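Local coordinates for fucoxanthin chlorophyll a/c-binding protein Lhcq10 (Chaetoceros gracilis, PDB 6L4U), which probably harvests light for photosystem I in a diatom, binding chlorophylls a and c and fucoxanthin and passing excitation energy on to the reaction centre, at residues E148-A153 and G165-F170; A222-E227 and V236-D241. All coordinates share one frame; numbering follows the deposited sequence.

Interaction 1. Residues E148-A153 and G165-F170. With KC1 (Chlorophyll c1), chain B.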
loop_
_atom_site.group_PDB
_atom_site.type_symbol
_atom_site.label_atom_id
_atom_site.label_comp_id
_atom_site.label_asym_id
_atom_site.label_seq_id
_atom_site.Cartn_x
_atom_site.Cartn_y
_atom_site.Cartn_z
ATOM N N GLU Z 148 -27.589 80.553 -48.578
ATOM C CA GLU Z 148 -27.979 80.118 -47.245
ATOM C C GLU Z 148 -26.756 79.917 -46.361
ATOM O O GLU Z 148 -26.799 80.203 -45.160
ATOM C CB GLU Z 148 -28.799 78.836 -47.345
ATOM C CG GLU Z 148 -30.107 79.016 -48.086
ATOM C CD GLU Z 148 -31.239 79.436 -47.177
ATOM O OE1 GLU Z 148 -31.299 78.946 -46.031
ATOM O OE2 GLU Z 148 -32.077 80.250 -47.614
ATOM N N TRP Z 149 -25.653 79.442 -46.944
ATOM C CA TRP Z 149 -24.417 79.264 -46.187
ATOM C C TRP Z 149 -23.767 80.601 -45.863
ATOM O O TRP Z 149 -23.272 80.802 -44.748
ATOM C CB TRP Z 149 -23.448 78.383 -46.975
ATOM C CG TRP Z 149 -22.240 77.938 -46.215
ATOM C CD1 TRP Z 149 -22.084 76.762 -45.546
ATOM C CD2 TRP Z 149 -21.007 78.654 -46.063
ATOM N NE1 TRP Z 149 -20.836 76.700 -44.980
ATOM C CE2 TRP Z 149 -20.155 77.851 -45.283
ATOM C CE3 TRP Z 149 -20.539 79.892 -46.513
ATOM C CZ2 TRP Z 149 -18.868 78.249 -44.935
ATOM C CZ3 TRP Z 149 -19.266 80.285 -46.166
ATOM C CH2 TRP Z 149 -18.445 79.466 -45.383
ATOM N N PHE Z 150 -23.742 81.521 -46.833
ATOM C CA PHE Z 150 -23.035 82.783 -46.639
ATOM C C PHE Z 150 -23.771 83.705 -45.679
ATOM O O PHE Z 150 -23.140 84.530 -45.010
ATOM C CB PHE Z 150 -22.822 83.484 -47.980
ATOM C CG PHE Z 150 -21.838 84.614 -47.918
ATOM C CD1 PHE Z 150 -22.270 85.925 -47.798
ATOM C CD2 PHE Z 150 -20.476 84.364 -47.967
ATOM C CE1 PHE Z 150 -21.363 86.966 -47.731
ATOM C CE2 PHE Z 150 -19.565 85.398 -47.903
ATOM C CZ PHE Z 150 -20.008 86.701 -47.786
ATOM N N SER Z 151 -25.095 83.583 -45.596
ATOM C CA SER Z 151 -25.850 84.349 -44.617
ATOM C C SER Z 151 -25.619 83.858 -43.194
ATOM O O SER Z 151 -25.875 84.606 -42.244
ATOM C CB SER Z 151 -27.333 84.309 -44.982
ATOM O OG SER Z 151 -27.865 83.009 -44.804
ATOM N N GLU Z 152 -25.122 82.634 -43.029
ATOM C CA GLU Z 152 -24.808 82.083 -41.719
ATOM C C GLU Z 152 -23.368 82.344 -41.298
ATOM O O GLU Z 152 -23.121 82.705 -40.143
ATOM C CB GLU Z 152 -25.053 80.578 -41.715
ATOM C CG GLU Z 152 -26.489 80.175 -41.877
ATOM C CD GLU Z 152 -27.241 80.171 -40.573
ATOM O OE1 GLU Z 152 -26.641 79.836 -39.532
ATOM O OE2 GLU Z 152 -28.439 80.503 -40.593
ATOM N N ALA Z 153 -22.414 82.159 -42.210
ATOM C CA ALA Z 153 -21.004 82.206 -41.839
ATOM C C ALA Z 153 -20.493 83.630 -41.703
ATOM O O ALA Z 153 -19.724 83.932 -40.784
ATOM C CB ALA Z 153 -20.164 81.463 -42.875
ATOM N N GLY Z 165 -32.240 89.128 -41.733
ATOM C CA GLY Z 165 -32.516 89.454 -43.108
ATOM C C GLY Z 165 -31.416 90.225 -43.803
ATOM O O GLY Z 165 -31.399 90.279 -45.037
ATOM N N ALA Z 166 -30.497 90.819 -43.046
ATOM C CA ALA Z 166 -29.382 91.572 -43.610
ATOM C C ALA Z 166 -28.393 90.600 -44.229
ATOM O O ALA Z 166 -27.625 89.945 -43.522
ATOM C CB ALA Z 166 -28.717 92.421 -42.535
ATOM N N PHE Z 167 -28.417 90.492 -45.547
ATOM C CA PHE Z 167 -27.459 89.638 -46.225
ATOM C C PHE Z 167 -26.087 90.296 -46.193
ATOM O O PHE Z 167 -25.957 91.467 -46.571
ATOM C CB PHE Z 167 -27.873 89.374 -47.664
ATOM C CG PHE Z 167 -27.376 88.071 -48.202
ATOM C CD1 PHE Z 167 -26.158 87.996 -48.856
ATOM C CD2 PHE Z 167 -28.124 86.918 -48.052
ATOM C CE1 PHE Z 167 -25.695 86.792 -49.352
ATOM C CE2 PHE Z 167 -27.669 85.713 -48.546
ATOM C CZ PHE Z 167 -26.454 85.651 -49.196
ATOM N N PRO Z 168 -25.058 89.598 -45.721
ATOM C CA PRO Z 168 -23.709 90.171 -45.730
ATOM C C PRO Z 168 -23.195 90.319 -47.150
ATOM O O PRO Z 168 -23.431 89.463 -48.006
ATOM C CB PRO Z 168 -22.888 89.147 -44.942
ATOM C CG PRO Z 168 -23.683 87.878 -45.039
ATOM C CD PRO Z 168 -25.107 88.283 -45.065
ATOM N N ASN Z 169 -22.522 91.437 -47.411
ATOM C CA ASN Z 169 -21.948 91.607 -48.733
ATOM C C ASN Z 169 -20.739 90.742 -49.039
ATOM O O ASN Z 169 -19.944 90.387 -48.168
ATOM C CB ASN Z 169 -21.670 93.063 -49.127
ATOM C CG ASN Z 169 -22.670 94.067 -48.609
ATOM O OD1 ASN Z 169 -22.767 94.456 -47.455
ATOM N ND2 ASN Z 169 -23.599 94.335 -49.522
ATOM N N PHE Z 170 -20.652 90.374 -50.322
ATOM C CA PHE Z 170 -19.603 89.500 -50.826
ATOM C C PHE Z 170 -18.242 90.178 -50.857
ATOM O O PHE Z 170 -17.226 89.478 -50.861
ATOM C CB PHE Z 170 -19.951 89.017 -52.234
ATOM C CG PHE Z 170 -21.043 87.991 -52.281
ATOM C CD1 PHE Z 170 -21.177 87.051 -51.274
ATOM C CD2 PHE Z 170 -21.930 87.959 -53.347
ATOM C CE1 PHE Z 170 -22.184 86.102 -51.322
ATOM C CE2 PHE Z 170 -22.938 87.015 -53.402
ATOM C CZ PHE Z 170 -23.065 86.086 -52.389
HETATM N NB KC1 B . -27.829 77.474 -37.562
HETATM N ND KC1 B . -24.269 78.041 -39.400
HETATM C C1A KC1 B . -24.307 79.594 -36.609
HETATM C C1B KC1 B . -28.168 77.780 -36.315
HETATM C C1C KC1 B . -27.555 75.945 -40.203
HETATM C C1D KC1 B . -23.635 77.642 -40.623
HETATM C C2A KC1 B . -24.215 80.294 -35.257
HETATM C C2B KC1 B . -29.375 77.084 -35.797
HETATM C C2C KC1 B . -27.499 74.893 -41.253
HETATM C C2D KC1 B . -22.278 78.179 -40.848
HETATM C C3A KC1 B . -25.576 79.999 -34.647
HETATM C C3B KC1 B . -29.776 76.281 -36.965
HETATM C C3C KC1 B . -26.197 75.130 -41.894
HETATM C C3D KC1 B . -22.107 78.962 -39.604
HETATM C C4A KC1 B . -26.143 79.145 -35.732
HETATM C C4B KC1 B . -28.755 76.613 -37.994
HETATM C C4C KC1 B . -25.674 76.293 -41.140
HETATM C C4D KC1 B . -23.271 78.838 -38.861
HETATM C CAA KC1 B . -23.925 81.790 -35.169
HETATM C CAB KC1 B . -30.942 75.374 -37.067
HETATM C CAC KC1 B . -25.554 74.390 -43.040
HETATM C CAD KC1 B . -21.179 79.840 -38.864
HETATM C CBA KC1 B . -23.179 82.095 -33.876
HETATM C CBB KC1 B . -31.888 75.556 -37.959
HETATM C CBC KC1 B . -24.774 73.249 -42.424
HETATM C CBD KC1 B . -21.824 80.244 -37.606
HETATM C CED KC1 B . -19.133 80.387 -34.876
HETATM C CGA KC1 B . -21.842 82.725 -34.181
HETATM C CGD KC1 B . -20.958 79.804 -36.471
HETATM C CHA KC1 B . -23.167 79.588 -37.598
HETATM C CHB KC1 B . -27.365 78.679 -35.483
HETATM C CHC KC1 B . -28.744 76.023 -39.337
HETATM C CHD KC1 B . -24.347 76.780 -41.557
HETATM C CMA KC1 B . -25.442 79.167 -33.376
HETATM C CMB KC1 B . -30.048 77.149 -34.455
HETATM C CMC KC1 B . -28.494 73.819 -41.595
HETATM C CMD KC1 B . -21.232 78.072 -41.914
HETATM N NA KC1 B . -25.385 78.916 -36.811
HETATM N NC KC1 B . -26.474 76.747 -40.142
HETATM O O1A KC1 B . -21.030 82.908 -33.289
HETATM O O1D KC1 B . -21.240 78.815 -35.825
HETATM O O2A KC1 B . -21.505 83.119 -35.539
HETATM O O2D KC1 B . -19.783 80.585 -36.128
HETATM O OBD KC1 B . -20.006 80.184 -39.249
HETATM MG MG KC1 B . -26.105 77.982 -38.526
#

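Interaction 2. Residues A222-E227 and V236-D241. With A86 ((3S,3'S,5R,5'R,6S,6'R,8'R)-3,5'-dihydroxy-8-oxo-6',7'-didehydro-5,5',6,6',7,8-hexahydro-5,6-epoxy-beta,beta-caroten-3'- yl acetate), chain C.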
loop_
_atom_site.group_PDB
_atom_site.type_symbol
_atom_site.label_atom_id
_atom_site.label_comp_id
_atom_site.label_asym_id
_atom_site.label_seq_id
_atom_site.Cartn_x
_atom_site.Cartn_y
_atom_site.Cartn_z
ATOM N N ALA Z 222 -52.346 75.460 -53.425
ATOM C CA ALA Z 222 -53.448 74.698 -52.855
ATOM C C ALA Z 222 -54.456 74.311 -53.929
ATOM O O ALA Z 222 -54.935 73.171 -53.954
ATOM C CB ALA Z 222 -54.118 75.495 -51.745
ATOM N N GLU Z 223 -54.771 75.237 -54.842
ATOM C CA GLU Z 223 -55.578 74.893 -56.009
ATOM C C GLU Z 223 -54.856 74.026 -57.023
ATOM O O GLU Z 223 -55.509 73.480 -57.925
ATOM C CB GLU Z 223 -56.196 76.149 -56.663
ATOM C CG GLU Z 223 -57.567 75.669 -56.991
ATOM C CD GLU Z 223 -58.679 76.387 -56.420
ATOM O OE1 GLU Z 223 -58.706 76.377 -55.185
ATOM O OE2 GLU Z 223 -59.717 76.498 -57.094
ATOM N N GLN Z 224 -53.559 73.801 -56.856
ATOM C CA GLN Z 224 -52.933 72.882 -57.775
ATOM C C GLN Z 224 -53.136 71.445 -57.301
ATOM O O GLN Z 224 -52.807 70.505 -58.033
ATOM C CB GLN Z 224 -51.431 73.138 -57.892
ATOM C CG GLN Z 224 -51.174 74.440 -58.616
ATOM C CD GLN Z 224 -51.061 74.370 -60.107
ATOM O OE1 GLN Z 224 -51.487 73.407 -60.725
ATOM N NE2 GLN Z 224 -50.591 75.454 -60.709
ATOM N N LYS Z 225 -53.643 71.255 -56.077
ATOM C CA LYS Z 225 -53.855 69.928 -55.516
ATOM C C LYS Z 225 -55.266 69.718 -54.956
ATOM O O LYS Z 225 -55.672 68.563 -54.783
ATOM C CB LYS Z 225 -52.877 69.654 -54.364
ATOM C CG LYS Z 225 -52.535 68.189 -54.114
ATOM C CD LYS Z 225 -51.116 67.959 -53.679
ATOM C CE LYS Z 225 -50.913 66.504 -53.279
ATOM N NZ LYS Z 225 -49.600 66.277 -52.615
ATOM N N VAL Z 226 -56.003 70.778 -54.615
ATOM C CA VAL Z 226 -57.404 70.644 -54.218
ATOM C C VAL Z 226 -58.187 71.864 -54.680
ATOM O O VAL Z 226 -57.820 73.013 -54.400
ATOM C CB VAL Z 226 -57.561 70.393 -52.700
ATOM C CG1 VAL Z 226 -56.782 71.390 -51.854
ATOM C CG2 VAL Z 226 -59.036 70.414 -52.304
ATOM N N GLU Z 227 -59.255 71.637 -55.426
ATOM C CA GLU Z 227 -59.945 72.801 -55.924
ATOM C C GLU Z 227 -61.161 73.120 -55.067
ATOM O O GLU Z 227 -61.648 72.288 -54.295
ATOM C CB GLU Z 227 -60.042 72.661 -57.447
ATOM C CG GLU Z 227 -60.537 71.650 -58.291
ATOM C CD GLU Z 227 -59.562 70.508 -58.576
ATOM O OE1 GLU Z 227 -59.135 69.940 -57.555
ATOM O OE2 GLU Z 227 -59.217 70.178 -59.732
ATOM N N VAL Z 236 -58.929 79.089 -62.496
ATOM C CA VAL Z 236 -57.711 79.702 -63.010
ATOM C C VAL Z 236 -56.537 78.737 -62.906
ATOM O O VAL Z 236 -55.678 78.678 -63.795
ATOM C CB VAL Z 236 -57.453 81.021 -62.255
ATOM C CG1 VAL Z 236 -56.184 81.702 -62.741
ATOM C CG2 VAL Z 236 -58.647 81.951 -62.399
ATOM N N VAL Z 237 -56.510 77.930 -61.859
ATOM C CA VAL Z 237 -55.335 77.149 -61.488
ATOM C C VAL Z 237 -55.496 75.722 -62.008
ATOM O O VAL Z 237 -56.517 75.082 -61.720
ATOM C CB VAL Z 237 -55.134 77.173 -59.966
ATOM C CG1 VAL Z 237 -53.999 76.330 -59.590
ATOM C CG2 VAL Z 237 -54.906 78.601 -59.485
ATOM N N PRO Z 238 -54.519 75.189 -62.756
ATOM C CA PRO Z 238 -54.749 73.977 -63.561
ATOM C C PRO Z 238 -54.502 72.615 -62.912
ATOM O O PRO Z 238 -54.309 71.649 -63.659
ATOM C CB PRO Z 238 -53.791 74.179 -64.737
ATOM C CG PRO Z 238 -52.701 74.982 -64.150
ATOM C CD PRO Z 238 -53.296 75.898 -63.170
ATOM N N HIS Z 239 -54.472 72.519 -61.575
ATOM C CA HIS Z 239 -54.521 71.249 -60.827
ATOM C C HIS Z 239 -53.329 70.332 -61.141
ATOM O O HIS Z 239 -53.444 69.331 -61.854
ATOM C CB HIS Z 239 -55.850 70.516 -61.065
ATOM C CG HIS Z 239 -56.100 69.400 -60.099
ATOM N ND1 HIS Z 239 -57.007 68.391 -60.343
ATOM C CD2 HIS Z 239 -55.566 69.141 -58.882
ATOM C CE1 HIS Z 239 -57.015 67.554 -59.322
ATOM N NE2 HIS Z 239 -56.147 67.982 -58.423
ATOM N N TYR Z 240 -52.163 70.749 -60.624
ATOM C CA TYR Z 240 -50.911 70.015 -60.832
ATOM C C TYR Z 240 -50.959 68.589 -60.291
ATOM O O TYR Z 240 -50.350 67.701 -60.901
ATOM C CB TYR Z 240 -49.748 70.782 -60.202
ATOM C CG TYR Z 240 -48.558 69.965 -59.760
ATOM C CD1 TYR Z 240 -47.641 69.475 -60.684
ATOM C CD2 TYR Z 240 -48.328 69.720 -58.412
ATOM C CE1 TYR Z 240 -46.540 68.742 -60.277
ATOM C CE2 TYR Z 240 -47.237 68.994 -57.996
ATOM C CZ TYR Z 240 -46.345 68.505 -58.930
ATOM O OH TYR Z 240 -45.253 67.778 -58.513
ATOM N N ASP Z 241 -51.612 68.366 -59.128
ATOM C CA ASP Z 241 -52.088 67.027 -58.731
ATOM C C ASP Z 241 -50.970 65.984 -58.554
ATOM O O ASP Z 241 -51.199 64.774 -58.585
ATOM C CB ASP Z 241 -53.254 66.750 -59.706
ATOM C CG ASP Z 241 -52.987 65.835 -60.879
ATOM O OD1 ASP Z 241 -51.895 65.418 -61.294
ATOM O OD2 ASP Z 241 -53.908 65.953 -61.716
HETATM C C A86 C . -44.276 73.468 -41.888
HETATM O O A86 C . -33.881 70.031 -36.436
HETATM C C1 A86 C . -43.597 73.325 -43.281
HETATM C C10 A86 C . -35.315 71.711 -38.322
HETATM C C11 A86 C . -35.671 71.360 -36.967
HETATM C C12 A86 C . -37.109 71.468 -36.550
HETATM C C13 A86 C . -34.593 70.884 -36.055
HETATM C C14 A86 C . -34.332 71.515 -34.527
HETATM C C15 A86 C . -35.377 71.020 -33.467
HETATM C C16 A86 C . -36.088 72.102 -32.674
HETATM C C17 A86 C . -35.403 72.461 -31.364
HETATM C C18 A86 C . -35.225 71.291 -30.515
HETATM C C19 A86 C . -34.326 70.225 -31.225
HETATM C C2 A86 C . -42.229 73.011 -43.389
HETATM C C20 A86 C . -34.957 69.834 -32.660
HETATM C C21 A86 C . -33.809 68.947 -33.268
HETATM C C22 A86 C . -36.197 73.421 -33.498
HETATM C C23 A86 C . -37.512 71.662 -32.393
HETATM C C24 A86 C . -44.381 73.544 -44.554
HETATM C C25 A86 C . -44.752 72.462 -45.387
HETATM C C26 A86 C . -45.585 72.755 -46.769
HETATM C C27 A86 C . -46.959 73.020 -46.888
HETATM C C28 A86 C . -47.827 73.059 -45.692
HETATM C C29 A86 C . -47.547 73.285 -48.363
HETATM C C3 A86 C . -41.388 72.789 -42.208
HETATM C C30 A86 C . -48.534 72.376 -48.953
HETATM C C31 A86 C . -49.509 71.506 -49.549
HETATM C C32 A86 C . -50.870 72.068 -50.029
HETATM C C33 A86 C . -51.923 71.073 -50.568
HETATM C C34 A86 C . -51.815 69.592 -50.145
HETATM C C35 A86 C . -50.701 69.299 -49.113
HETATM C C36 A86 C . -49.388 69.972 -49.538
HETATM C C37 A86 C . -48.278 69.575 -48.545
HETATM C C38 A86 C . -53.664 68.109 -50.387
HETATM C C39 A86 C . -55.174 68.169 -50.755
HETATM C C4 A86 C . -40.003 72.797 -42.419
HETATM C C40 A86 C . -51.503 72.904 -48.880
HETATM C C41 A86 C . -50.527 73.038 -51.188
HETATM C C5 A86 C . -38.894 72.557 -41.204
HETATM C C6 A86 C . -37.924 71.575 -41.448
HETATM C C7 A86 C . -37.942 70.769 -42.819
HETATM C C8 A86 C . -36.791 71.242 -40.355
HETATM C C9 A86 C . -36.421 72.178 -39.293
HETATM O O1 A86 C . -36.017 69.709 -33.690
HETATM O O2 A86 C . -34.599 71.686 -29.318
HETATM O O3 A86 C . -49.023 69.522 -50.820
HETATM O O4 A86 C . -53.058 69.175 -49.625
HETATM O O5 A86 C . -53.013 67.193 -50.731
#

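Interaction 1. Residues E148-A153 and G165-F170
The ring of F150 is the bump of this contact: it projects from the last turns of helix 137-153 into a hollow formed by F167, P168 and F170 of the following loop. F170 comes over one face of the F150 ring with its CD1-CE1 edge, a T-shaped stack with centroids 4.8 Å apart and planes at 65°. Around the rim of F150 the loop backbone closes in, with P168 O 3.3 Å from F150 CE1 near the ring plane and N169 O bordering CZ. P168 lies alongside F150, its CG 3.7 Å from F150 CD1, while its CD lies against S151 CA. F167, with CG anti to its backbone N (chi1 -152°), brings its ring back to the helix, where CE1 meets F150 CD1 at 3.9 Å and CE2 meets S151 CB. S151 offers its carbons to the loop and sends OG back to E148 O, 3.0 Å away.

Another flank of the same helix is given to pigment. E152 OE1 binds the magnesium of chlorophyll c1 at 2.2 Å and accepts a hydrogen bond from H157, and E148 OE1 ligates a chlorophyll a magnesium. The chemistry implies an apolar, aromatic interface between two pigment-binding elements: the helix offers carboxylates to magnesium, and the loop meets a second chlorophyll c1 through F167 N.

Interaction 2. Residues A222-E227 and V236-D241
A C-terminal turn of the light-harvesting fold is closed here, where the end of helix 196-223 unwinds into a loop and the chain returns to pack against it. A222 O marks the unwinding, receiving both K225 N and V226 N. The returning chain is held mainly through Q224: its carbonyl O accepts from D241 N at 2.7 Å (149° at the hydrogen). The side chain, bent at chi2 (-89°), lays its amide across the loop at about a right angle to Y240; OE1 takes a weak bond from Y240 N, and NE2 is bonded to Y98. V237 points into the helix end, with CG1 3.5 Å from Q224 CG and CB 3.6 Å from E223 CB. The carboxylate of E223 leads away to S229 N in the connecting loop.

The imidazole of H239 is covered on one face by the E227 carboxylate and on the opposite one by D241 CB. E227 OE1 lies 3.6 Å above the centre of the H239 ring, with the carboxylate at 79° to it. E227 OE2 approaches H239 ND1 from over the ring face, at an angle too poor for a hydrogen bond.

K225 faces away from the returning chain and runs alongside the end group of the fucoxanthin, with NZ in a salt bridge to E243. V226 adds CG1 against the pigment's acetyl methyl C39, and K225 CE lies 3.4 Å from the acetate carbonyl oxygen O5 of the fucoxanthin.

Followed from the N terminus, the chain passes through helices 42-51, 73-102 and 125-130 before entering helix 137-153, whose end carries interaction 1. Eleven residues without helix or strand then lead to 165-170, which folds back on that helix. The chain continues through loop into helix 196-223; beyond its end, an eight-residue link returns 236-241 to 222-227 as interaction 2. The two closures are in series, neither nested nor crossed, and each secures the loop after one of two successive helices. Interactions 1 and 2 lie on opposite sides of the chain's centre and do not touch: the centres of interactions 1 and 2 are about 35 Å apart. Their nearest atoms are about 21 Å apart.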